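Local atomic coordinates of replicative DNA helicase (Mycobacterium chimaera, PDB entry 6RIY), a protein that is an intein that probably excises itself from a replicative helicase precursor by protein splicing, joining the flanking segments. Residues E50-F53 and T57-V60; H65-S70 and R74-L79; P7-T12 and R138-T143. All coordinates share one frame; numbering follows the deposited sequence. Where two conformers were deposited one is given.

Interaction 1 of 3, residues E50-F53 and T57-V60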
# COMPACT_ATOMS: atom_id res chain seq x y z
N GLU A 50 -7.54 -4.34 -7.90
CA GLU A 50 -8.29 -3.88 -6.74
C GLU A 50 -8.17 -4.92 -5.63
O GLU A 50 -8.64 -6.05 -5.78
CB GLU A 50 -9.75 -3.65 -7.14
CG GLU A 50 -10.65 -3.14 -6.06
CD GLU A 50 -11.96 -2.63 -6.62
OE1 GLU A 50 -11.95 -1.60 -7.32
OE2 GLU A 50 -13.00 -3.28 -6.39
N VAL A 51 -7.55 -4.54 -4.52
CA VAL A 51 -7.33 -5.45 -3.39
C VAL A 51 -8.28 -5.04 -2.27
O VAL A 51 -8.23 -3.90 -1.79
CB VAL A 51 -5.87 -5.42 -2.91
CG1 VAL A 51 -5.65 -6.54 -1.89
CG2 VAL A 51 -4.92 -5.54 -4.10
N GLU A 52 -9.13 -5.97 -1.86
CA GLU A 52 -10.14 -5.74 -0.83
C GLU A 52 -9.75 -6.51 0.42
O GLU A 52 -9.47 -7.71 0.34
CB GLU A 52 -11.52 -6.17 -1.34
CG GLU A 52 -12.64 -5.92 -0.37
CD GLU A 52 -13.97 -6.44 -0.89
OE1 GLU A 52 -14.95 -5.67 -0.86
OE2 GLU A 52 -14.02 -7.61 -1.34
N PHE A 53 -9.75 -5.82 1.55
CA PHE A 53 -9.36 -6.44 2.82
C PHE A 53 -10.58 -6.69 3.69
O PHE A 53 -11.66 -6.17 3.45
CB PHE A 53 -8.34 -5.56 3.53
CG PHE A 53 -7.09 -5.38 2.74
CD1 PHE A 53 -6.07 -6.32 2.80
CD2 PHE A 53 -6.93 -4.28 1.92
CE1 PHE A 53 -4.90 -6.16 2.07
CE2 PHE A 53 -5.77 -4.12 1.16
CZ PHE A 53 -4.75 -5.07 1.25
N THR A 57 -11.29 -1.99 3.79
CA THR A 57 -10.37 -1.20 2.99
C THR A 57 -10.24 -1.80 1.60
O THR A 57 -10.05 -3.01 1.44
CB THR A 57 -8.99 -1.14 3.66
OG1 THR A 57 -9.10 -0.52 4.94
CG2 THR A 57 -7.99 -0.35 2.78
N VAL A 58 -10.32 -0.94 0.58
CA VAL A 58 -10.09 -1.32 -0.80
C VAL A 58 -9.00 -0.41 -1.35
O VAL A 58 -9.13 0.82 -1.32
CB VAL A 58 -11.37 -1.19 -1.65
CG1 VAL A 58 -11.05 -1.34 -3.13
CG2 VAL A 58 -12.39 -2.23 -1.20
N ILE A 59 -7.92 -1.01 -1.84
CA ILE A 59 -6.79 -0.28 -2.41
C ILE A 59 -6.58 -0.77 -3.84
O ILE A 59 -6.54 -1.98 -4.09
CB ILE A 59 -5.51 -0.48 -1.58
CG1 ILE A 59 -5.70 0.08 -0.18
CG2 ILE A 59 -4.30 0.19 -2.27
CD1 ILE A 59 -4.57 -0.26 0.74
N VAL A 60 -6.42 0.17 -4.77
CA VAL A 60 -6.07 -0.15 -6.14
C VAL A 60 -4.57 0.05 -6.30
O VAL A 60 -4.03 1.11 -5.95
CB VAL A 60 -6.87 0.72 -7.12
CG1 VAL A 60 -6.36 0.54 -8.54
CG2 VAL A 60 -8.35 0.35 -7.01

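Interaction 2 of 3, residues H65-S70 and R74-L79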
# COMPACT_ATOMS: atom_id res chain seq x y z
N HIS A 65 2.84 -4.42 -7.20
CA HIS A 65 2.99 -3.89 -5.85
C HIS A 65 3.05 -5.02 -4.82
O HIS A 65 2.34 -6.02 -4.95
CB HIS A 65 1.82 -2.95 -5.52
CG HIS A 65 2.02 -2.17 -4.25
ND1 HIS A 65 2.64 -0.95 -4.23
CD2 HIS A 65 1.68 -2.45 -2.97
CE1 HIS A 65 2.68 -0.50 -2.99
NE2 HIS A 65 2.10 -1.39 -2.21
N GLN A 66 3.90 -4.86 -3.81
CA GLN A 66 4.20 -5.94 -2.87
C GLN A 66 3.49 -5.76 -1.53
O GLN A 66 3.34 -4.63 -1.05
CB GLN A 66 5.71 -6.04 -2.64
CG GLN A 66 6.46 -6.38 -3.91
CD GLN A 66 7.96 -6.33 -3.73
OE1 GLN A 66 8.46 -6.42 -2.62
NE2 GLN A 66 8.68 -6.18 -4.83
N TRP A 67 3.06 -6.88 -0.94
CA TRP A 67 2.27 -6.88 0.28
C TRP A 67 2.88 -7.87 1.26
O TRP A 67 3.18 -9.01 0.87
CB TRP A 67 0.82 -7.28 -0.01
CG TRP A 67 0.14 -6.37 -0.99
CD1 TRP A 67 0.14 -6.49 -2.35
CD2 TRP A 67 -0.62 -5.20 -0.69
NE1 TRP A 67 -0.58 -5.46 -2.92
CE2 TRP A 67 -1.06 -4.65 -1.92
CE3 TRP A 67 -0.99 -4.55 0.50
CZ2 TRP A 67 -1.84 -3.50 -1.99
CZ3 TRP A 67 -1.76 -3.40 0.42
CH2 TRP A 67 -2.17 -2.89 -0.82
N PRO A 68 3.05 -7.51 2.52
CA PRO A 68 3.60 -8.46 3.50
C PRO A 68 2.52 -9.39 4.03
O PRO A 68 1.61 -8.95 4.73
CB PRO A 68 4.13 -7.54 4.61
CG PRO A 68 3.19 -6.36 4.57
CD PRO A 68 2.79 -6.18 3.10
N THR A 69 2.63 -10.68 3.71
CA THR A 69 1.70 -11.67 4.26
C THR A 69 2.43 -12.64 5.18
O THR A 69 3.65 -12.73 5.19
CB THR A 69 0.96 -12.45 3.17
OG1 THR A 69 1.77 -13.54 2.71
CG2 THR A 69 0.58 -11.55 2.02
N SER A 70 1.64 -13.40 5.94
CA SER A 70 2.25 -14.34 6.88
C SER A 70 3.01 -15.46 6.18
O SER A 70 3.85 -16.10 6.82
CB SER A 70 1.18 -14.95 7.79
OG SER A 70 0.24 -15.67 7.01
N ARG A 74 3.89 -11.03 -1.31
CA ARG A 74 3.11 -11.34 -2.50
C ARG A 74 2.82 -10.07 -3.28
O ARG A 74 2.63 -9.01 -2.70
CB ARG A 74 1.78 -12.03 -2.14
CG ARG A 74 1.96 -13.37 -1.46
CD ARG A 74 0.72 -14.26 -1.61
NE ARG A 74 1.06 -15.67 -1.47
CZ ARG A 74 0.89 -16.58 -2.43
NH1 ARG A 74 0.38 -16.24 -3.60
NH2 ARG A 74 1.24 -17.85 -2.21
N THR A 75 2.80 -10.19 -4.60
CA THR A 75 2.34 -9.07 -5.40
C THR A 75 0.82 -9.06 -5.44
O THR A 75 0.17 -10.06 -5.13
CB THR A 75 2.89 -9.14 -6.82
OG1 THR A 75 2.30 -10.26 -7.48
CG2 THR A 75 4.40 -9.32 -6.80
N SER A 76 0.25 -7.90 -5.82
CA SER A 76 -1.20 -7.80 -5.91
C SER A 76 -1.78 -8.93 -6.75
O SER A 76 -2.81 -9.51 -6.40
CB SER A 76 -1.62 -6.45 -6.50
OG SER A 76 -0.86 -5.38 -5.97
N ALA A 77 -1.10 -9.27 -7.85
CA ALA A 77 -1.60 -10.29 -8.77
C ALA A 77 -1.53 -11.70 -8.19
O ALA A 77 -2.15 -12.61 -8.75
CB ALA A 77 -0.82 -10.24 -10.08
N GLN A 78 -0.78 -11.90 -7.12
CA GLN A 78 -0.69 -13.22 -6.51
C GLN A 78 -1.52 -13.35 -5.24
O GLN A 78 -1.54 -14.43 -4.65
CB GLN A 78 0.77 -13.57 -6.20
N LEU A 79 -2.20 -12.29 -4.80
CA LEU A 79 -2.94 -12.37 -3.54
C LEU A 79 -4.15 -13.29 -3.67
O LEU A 79 -4.83 -13.32 -4.70
CB LEU A 79 -3.39 -10.98 -3.11
CG LEU A 79 -2.26 -10.07 -2.60
CD1 LEU A 79 -2.80 -8.68 -2.34
CD2 LEU A 79 -1.63 -10.64 -1.33
O HOH W 1 1.33 -16.10 1.30

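Interaction 3 of 3, residues P7-T12 and R138-T143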
# COMPACT_ATOMS: atom_id res chain seq x y z
N PRO A 7 -5.95 7.15 -0.07
CA PRO A 7 -5.66 7.94 1.12
C PRO A 7 -4.61 7.25 1.97
O PRO A 7 -4.65 6.03 2.17
CB PRO A 7 -7.01 8.00 1.84
CG PRO A 7 -7.69 6.73 1.44
CD PRO A 7 -7.21 6.40 0.04
N LEU A 8 -3.64 8.03 2.45
CA LEU A 8 -2.57 7.53 3.30
C LEU A 8 -2.60 8.26 4.63
O LEU A 8 -2.64 9.49 4.65
CB LEU A 8 -1.20 7.74 2.64
CG LEU A 8 -1.06 7.22 1.21
CD1 LEU A 8 0.33 7.58 0.66
CD2 LEU A 8 -1.26 5.71 1.20
N PRO A 9 -2.55 7.56 5.77
CA PRO A 9 -2.51 8.26 7.05
C PRO A 9 -1.15 8.92 7.26
O PRO A 9 -0.11 8.41 6.85
CB PRO A 9 -2.74 7.15 8.08
CG PRO A 9 -2.17 5.95 7.43
CD PRO A 9 -2.46 6.10 5.94
N THR A 10 -1.17 10.07 7.92
CA THR A 10 0.02 10.81 8.30
C THR A 10 -0.07 11.10 9.78
O THR A 10 -1.11 10.89 10.41
CB THR A 10 0.13 12.12 7.51
OG1 THR A 10 -0.89 13.02 7.95
CG2 THR A 10 -0.04 11.85 6.03
N PRO A 11 1.02 11.59 10.40
CA PRO A 11 0.93 11.94 11.82
C PRO A 11 -0.15 12.97 12.14
O PRO A 11 -0.72 12.93 13.24
CB PRO A 11 2.34 12.48 12.14
CG PRO A 11 3.22 11.80 11.19
CD PRO A 11 2.42 11.64 9.91
N THR A 12 -0.47 13.86 11.20
CA THR A 12 -1.47 14.89 11.42
C THR A 12 -2.83 14.55 10.83
O THR A 12 -3.84 15.08 11.30
CB THR A 12 -1.01 16.23 10.85
OG1 THR A 12 -0.85 16.10 9.43
CG2 THR A 12 0.32 16.64 11.47
N ARG A 138 -8.00 3.56 4.07
CA ARG A 138 -8.70 4.08 5.23
C ARG A 138 -8.47 3.20 6.46
O ARG A 138 -8.49 3.70 7.60
CB ARG A 138 -10.19 4.23 4.93
CG ARG A 138 -10.98 2.96 4.83
CD ARG A 138 -12.32 3.24 4.16
NE ARG A 138 -13.05 2.02 3.84
CZ ARG A 138 -14.27 1.75 4.27
NH1 ARG A 138 -14.90 2.62 5.04
NH2 ARG A 138 -14.87 0.62 3.93
N GLY A 139 -8.24 1.90 6.26
CA GLY A 139 -7.92 0.99 7.35
C GLY A 139 -6.47 0.95 7.77
O GLY A 139 -6.14 0.20 8.71
N MET A 140 -5.60 1.72 7.12
CA MET A 140 -4.19 1.82 7.49
C MET A 140 -3.50 0.45 7.42
O MET A 140 -2.92 -0.04 8.40
CB MET A 140 -4.03 2.47 8.87
CG MET A 140 -4.76 3.81 8.96
SD MET A 140 -4.44 4.63 10.53
CE MET A 140 -5.66 3.86 11.59
N VAL A 141 -3.61 -0.16 6.25
CA VAL A 141 -3.08 -1.49 5.99
C VAL A 141 -1.60 -1.37 5.64
O VAL A 141 -1.24 -0.59 4.74
CB VAL A 141 -3.85 -2.16 4.86
CG1 VAL A 141 -3.33 -3.56 4.58
CG2 VAL A 141 -5.34 -2.20 5.19
N PRO A 142 -0.73 -2.14 6.31
CA PRO A 142 0.70 -2.14 5.96
C PRO A 142 0.91 -2.58 4.51
O PRO A 142 0.28 -3.51 4.02
CB PRO A 142 1.30 -3.16 6.94
CG PRO A 142 0.31 -3.27 8.05
CD PRO A 142 -1.03 -3.05 7.42
N THR A 143 1.81 -1.88 3.83
CA THR A 143 2.14 -2.24 2.46
C THR A 143 3.60 -1.91 2.22
O THR A 143 4.20 -1.09 2.93
CB THR A 143 1.21 -1.52 1.46
OG1 THR A 143 1.29 -2.18 0.19
CG2 THR A 143 1.56 -0.04 1.32

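Interaction 1 of 3, residues E50-F53 and T57-V60
V51 and I59 meet as an antiparallel hydrogen-bonded pair and trade bonds in both directions: V51 N reaches I59 O at 2.8 Å, and I59 N returns to V51 O at 2.9 Å. Two residues nearer the turn, F53 N binds T57 O, also at 2.8 Å, with a C=O...N angle of 170°. The carbonyl of T57 does further work, because the CA-H of E52 leans on it and the F53 ring presents its CD2 edge to it, 3.4 Å away. E52 with V58, between these bonds, and E50 with V60, beyond V51 and I59, form non-hydrogen-bonded pairs.

The two faces of the hairpin illustrate how alternation sorts chemistry. On the face bearing E50, E52, V58 and V60, V58 spreads its two methyls between the glutamate stems, CG1 at 3.5 Å from E50 CG and CG2 at 3.8 Å from E52 CG. Both glutamates set CG anti to the backbone N (chi1 -178°) and run on extended, so that methylenes line the valine while the carboxylates continue past it; E52 OE2 makes a weak hydrogen bond to S113 OG. On the face of V51 and I59 the contact is apolar, F53 CE2 approaching I59 CD1 at 4.1 Å. T57 closes the turn end, its OG1 hydrogen-bonded to D55 OD2.

Strand 48-53 is flanked on one side by strand 58-62, whose V60 is backbone-bonded to A3 of strand 2-3, and on the other by strand 107-117, which supplies backbone bonds to E50 and E52 and lays V109 and I111 against F53. Strand 141-144 sends V141 to both F53 and T57, while L2 touches I59, so the hairpin's apolar face is built into the interior of the hedgehog/intein fold.

Interaction 2 of 3, residues H65-S70 and R74-L79
The beta hairpin of strands 66-69 and 72-75 follows directly on H65, which is probably the block B histidine of inteins. Its backbone ladder is short. W67 and R74 form a hydrogen-bonded pair, with W67 N to R74 O at 2.8 Å and R74 N to W67 O at 3.1 Å; H65 O then receives S76 N at 2.9 Å, where the second strand gives way to a 3-10 turn.

W67 is the worked example of an indole fixed by both its edge and its faces. NE1 donates to S76 OG at 3.1 Å, nearly straight (169°) and only 1° out of the ring plane. S76 sets OG anti to its carbonyl carbon (chi1 -43°), which brings the hydroxyl in line with NE1 and lets it also bond D62 O. L79 CD1 sits over one face of the five-membered ring as a CH-pi contact, 3.9 Å from the centroid, and H65 CD2 lies over the opposite face, displaced toward the rim.

Farther out, the T69 methyl CG2 slips past L79 CD2 at 4.1 Å and also brushes the stem of R74. A water accepts from R74 NE and donates to T69 OG1, which also hydrogen-bonds G72 O in the turn. R74 NH1 bonds forward to Q78 O at 2.8 Å, at a bent angle.

The H65 imidazole is itself held at both nitrogens, ND1 by A1 N and NE2 by T143 OG1. Directional bonding at the indole edge implies a tryptophan whose rotation is settled; packed on H65, it is second shell to the amino terminus. This is consistent with W67 and T143 being the tryptophan and threonine of the Trp-Cys-Thr triplet of class 3 inteins, which splice without a nucleophile at the first residue.

Interaction 3 of 3, residues P7-T12 and R138-T143
P9 and M140 supply the close part of this contact, the proline ring meeting the sulfur-bearing chain obliquely. P9 CG lies 3.7 Å from M140 CG, and P9 CB lies 3.9 Å from M140 SD, so one edge of the pyrrolidine ring spans the CG-SD bond. From a left-handed backbone conformation, M140 carries CG beside its backbone N (chi1 -53°), then bends at chi3 (-85°), swinging the terminal methyl CE away from the proline. W14 and L135 touch both residues and complete a small apolar cluster, buried on the side of P9 but exposed at M140.

The other end is looser. P7 offers only its CG, 4.1 Å from the backbone N of R138, while the arginine side chain starts out away from the proline and sends NH2 to hydrogen-bond G56 O.

What joins the segments is therefore mainly van der Waals and apolar contact, between ring methylenes and a thioether, with little buried area and no directional bond. Such contact carries little directional information; backbone bonds of P7 to G137 and of L8 to T15, outside the contact, hold the first segment in place.

Three grades of contact coexist in one all-beta domain. Interactions 1 and 2 are both local hairpins, largely buried and held by backbone bonds, and they share a core: F53 packs on W67 with ring planes at about 55°, V51 on L79, and I59 on W67. Interaction 1 is an almost pure strand ladder, whereas interaction 2 adds side-chain polarity around an indole. Interaction 3 is different in kind, a thin, partly exposed apolar touch between segments far apart in sequence. Its second segment nonetheless ties to both others, through a weak bond from G139 and packing of V141 at T57, and through T143 at the histidine of interaction 2.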